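Local coordinates for protein transcriptional regulator, MarR family (Listeria monocytogenes str. 4b, PDB 2QWW) that probably binds DNA through a winged helix-turn-helix domain and regulates transcription, as expected of a MarR-family repressor, at residues A[47-51]-A[100-104]. Residues are numbered along the deposited sequence; the frame is centred on the assembly and turned at random.
Sequences INVIY and TLKLS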
ATOM      1  N   ILE A  47       5.187  -7.713  12.185  1.00 36.82           N
ATOM      2  CA  ILE A  47       5.394  -9.161  12.213  1.00 36.35           C
ATOM      3  C   ILE A  47       6.109  -9.609  10.954  1.00 36.92           C
ATOM      4  O   ILE A  47       7.048 -10.383  11.022  1.00 35.45           O
ATOM      5  CB  ILE A  47       4.059  -9.933  12.306  1.00 36.77           C
ATOM      6  CG1 ILE A  47       3.377  -9.702  13.653  1.00 39.84           C
ATOM      7  CG2 ILE A  47       4.277 -11.436  12.122  1.00 36.95           C
ATOM      8  CD1 ILE A  47       3.953 -10.468  14.806  1.00 43.50           C
ATOM      9  N   ASN A  48       5.671  -9.080   9.816  1.00 39.31           N
ATOM     10  CA  ASN A  48       6.229  -9.423   8.518  1.00 41.08           C
ATOM     11  C   ASN A  48       7.674  -8.948   8.311  1.00 40.84           C
ATOM     12  O   ASN A  48       8.485  -9.676   7.734  1.00 42.09           O
ATOM     13  CB  ASN A  48       5.288  -8.935   7.413  1.00 40.58           C
ATOM     14  CG  ASN A  48       3.948  -9.702   7.403  1.00 43.33           C
ATOM     15  OD1 ASN A  48       3.907 -10.900   7.703  1.00 46.16           O
ATOM     16  ND2 ASN A  48       2.856  -9.010   7.049  1.00 42.79           N
ATOM     17  N   VAL A  49       7.991  -7.757   8.799  1.00 39.52           N
ATOM     18  CA  VAL A  49       9.355  -7.256   8.770  1.00 39.02           C
ATOM     19  C   VAL A  49      10.234  -8.155   9.629  1.00 38.71           C
ATOM     20  O   VAL A  49      11.306  -8.558   9.211  1.00 38.98           O
ATOM     21  CB  VAL A  49       9.453  -5.834   9.317  1.00 38.48           C
ATOM     22  CG1 VAL A  49      10.902  -5.431   9.544  1.00 40.84           C
ATOM     23  CG2 VAL A  49       8.747  -4.821   8.379  1.00 40.30           C
ATOM     24  N   ILE A  50       9.766  -8.496  10.823  1.00 38.90           N
ATOM     25  CA  ILE A  50      10.561  -9.327  11.741  1.00 38.38           C
ATOM     26  C   ILE A  50      10.780 -10.735  11.178  1.00 39.87           C
ATOM     27  O   ILE A  50      11.797 -11.392  11.462  1.00 41.29           O
ATOM     28  CB  ILE A  50       9.922  -9.375  13.164  1.00 37.46           C
ATOM     29  CG1 ILE A  50       9.879  -7.982  13.787  1.00 37.80           C
ATOM     30  CG2 ILE A  50      10.708 -10.265  14.089  1.00 37.01           C
ATOM     31  CD1 ILE A  50       9.116  -7.912  15.113  1.00 38.18           C
ATOM     32  N   TYR A  51       9.826 -11.212  10.394  1.00 41.19           N
ATOM     33  CA  TYR A  51       9.924 -12.533   9.800  1.00 43.43           C
ATOM     34  C   TYR A  51      11.057 -12.591   8.775  1.00 43.28           C
ATOM     35  O   TYR A  51      11.808 -13.558   8.735  1.00 42.17           O
ATOM     36  CB  TYR A  51       8.604 -12.909   9.121  1.00 45.63           C
ATOM     37  CG  TYR A  51       8.553 -14.328   8.587  1.00 48.17           C
ATOM     38  CD1 TYR A  51       8.805 -15.417   9.419  1.00 50.44           C
ATOM     39  CD2 TYR A  51       8.210 -14.583   7.266  1.00 53.69           C
ATOM     40  CE1 TYR A  51       8.745 -16.717   8.941  1.00 51.84           C
ATOM     41  CE2 TYR A  51       8.147 -15.876   6.776  1.00 53.52           C
ATOM     42  CZ  TYR A  51       8.413 -16.944   7.624  1.00 54.25           C
ATOM     43  OH  TYR A  51       8.342 -18.232   7.144  1.00 53.30           O
ATOM     44  N   THR A 100      16.744  -6.344  20.023  1.00 37.45           N
ATOM     45  CA  THR A 100      16.662  -7.137  18.795  1.00 36.08           C
ATOM     46  C   THR A 100      15.625  -8.240  18.955  1.00 35.86           C
ATOM     47  O   THR A 100      15.498  -8.827  20.024  1.00 36.12           O
ATOM     48  CB  THR A 100      18.004  -7.748  18.419  1.00 36.79           C
ATOM     49  OG1 THR A 100      18.488  -8.533  19.517  1.00 36.99           O
ATOM     50  CG2 THR A 100      19.002  -6.670  18.103  1.00 37.92           C
ATOM     51  N   LEU A 101      14.954  -8.576  17.860  1.00 36.43           N
ATOM     52  CA  LEU A 101      13.807  -9.468  17.905  1.00 37.83           C
ATOM     53  C   LEU A 101      13.748 -10.541  16.834  1.00 37.66           C
ATOM     54  O   LEU A 101      14.200 -10.326  15.709  1.00 36.92           O
ATOM     55  CB  LEU A 101      12.551  -8.600  17.677  1.00 36.73           C
ATOM     56  CG  LEU A 101      12.341  -7.347  18.537  1.00 38.95           C
ATOM     57  CD1 LEU A 101      11.239  -6.491  17.974  1.00 42.17           C
ATOM     58  CD2 LEU A 101      12.048  -7.723  19.982  1.00 41.75           C
ATOM     59  N   LYS A 102      13.140 -11.678  17.185  1.00 38.11           N
ATOM     60  CA  LYS A 102      12.775 -12.707  16.204  1.00 39.43           C
ATOM     61  C   LYS A 102      11.338 -13.124  16.523  1.00 38.60           C
ATOM     62  O   LYS A 102      10.865 -12.909  17.636  1.00 39.48           O
ATOM     63  CB  LYS A 102      13.722 -13.915  16.206  1.00 38.17           C
ATOM     64  CG  LYS A 102      13.606 -14.890  17.353  1.00 41.81           C
ATOM     65  CD  LYS A 102      14.563 -16.046  17.122  1.00 42.74           C
ATOM     66  CE  LYS A 102      14.572 -17.075  18.253  1.00 52.48           C
ATOM     67  NZ  LYS A 102      13.457 -18.069  18.182  1.00 54.23           N
ATOM     68  N   LEU A 103      10.643 -13.698  15.548  1.00 37.76           N
ATOM     69  CA  LEU A 103       9.280 -14.180  15.766  1.00 36.88           C
ATOM     70  C   LEU A 103       9.269 -15.520  16.443  1.00 36.66           C
ATOM     71  O   LEU A 103      10.107 -16.360  16.158  1.00 36.40           O
ATOM     72  CB  LEU A 103       8.543 -14.401  14.458  1.00 35.69           C
ATOM     73  CG  LEU A 103       8.277 -13.205  13.566  1.00 36.56           C
ATOM     74  CD1 LEU A 103       7.395 -13.670  12.445  1.00 36.87           C
ATOM     75  CD2 LEU A 103       7.602 -12.082  14.339  1.00 35.01           C
ATOM     76  N   SER A 104       8.271 -15.734  17.291  1.00 36.72           N
ATOM     77  CA  SER A 104       8.077 -17.025  17.928  1.00 36.38           C
ATOM     78  C   SER A 104       7.437 -17.854  16.828  1.00 36.20           C
ATOM     79  O   SER A 104       7.198 -17.342  15.719  1.00 35.03           O
ATOM     80  CB  SER A 104       7.119 -16.905  19.102  1.00 36.54           C
ATOM     81  OG  SER A 104       5.868 -16.435  18.622  1.00 36.72           O
TER
HETATM   82  O   HOH W   1      12.079 -13.726  12.985  1.00 26.50           O
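Leu103 reaches from its strand into the surface of the 47-51 part of helix 41-52 and meets Ile47, Ile50 and Tyr51 at once, a compact example of how a branched side chain can join a strand to a helix running almost square to it (96° between the axes of 47-51 and 100-103). Ile50 meets one of its methyls and Tyr51 the other, while Ile47 touches both. CD2 lies against Ile50, 3.6 Å from that residue's CG2. CD1 lies between Ile47 and Tyr51, one turn apart on the helix, 3.6 Å from Tyr51 CB and 3.8 Å from Ile47 CG2, and it comes close to the carbonyl oxygen of Ile47, which is already the acceptor for Tyr51 N. Against both Ile47 and Tyr51 the leucine side chain stands at about a right angle, whereas it meets Ile50 on a slant.

Ile50 serves two strand residues with separate branches. Its chi1 of -62° sets CG1 beside the backbone N and leaves CG2 anti to it, facing Leu103, while the extended CG1 arm, chi2 173°, carries Ile50 CD1 to 3.8 Å from Leu101 CD1. Leu101 and Leu103 thus point to the helix from alternate strand positions, and Lys102 between them turns outward. At the more open margin, a water ties the backbones together: it donates to Ile50 O (2.8 Å) and accepts from Leu103 N (2.9 Å), giving both polar groups a partner beside the apolar packing.

This is core packing within the winged helix-turn-helix domain expected of a MarR-family protein. Strand 100-103 is the middle strand of the small antiparallel sheet, between 56-57 and 85-87. Val85 touches both Ile50 and Leu103, Leu61 of helix 58-65 lies against Leu101, and helix 105-115, whose N-cap is Ser104, packs against Ile47 and Tyr51.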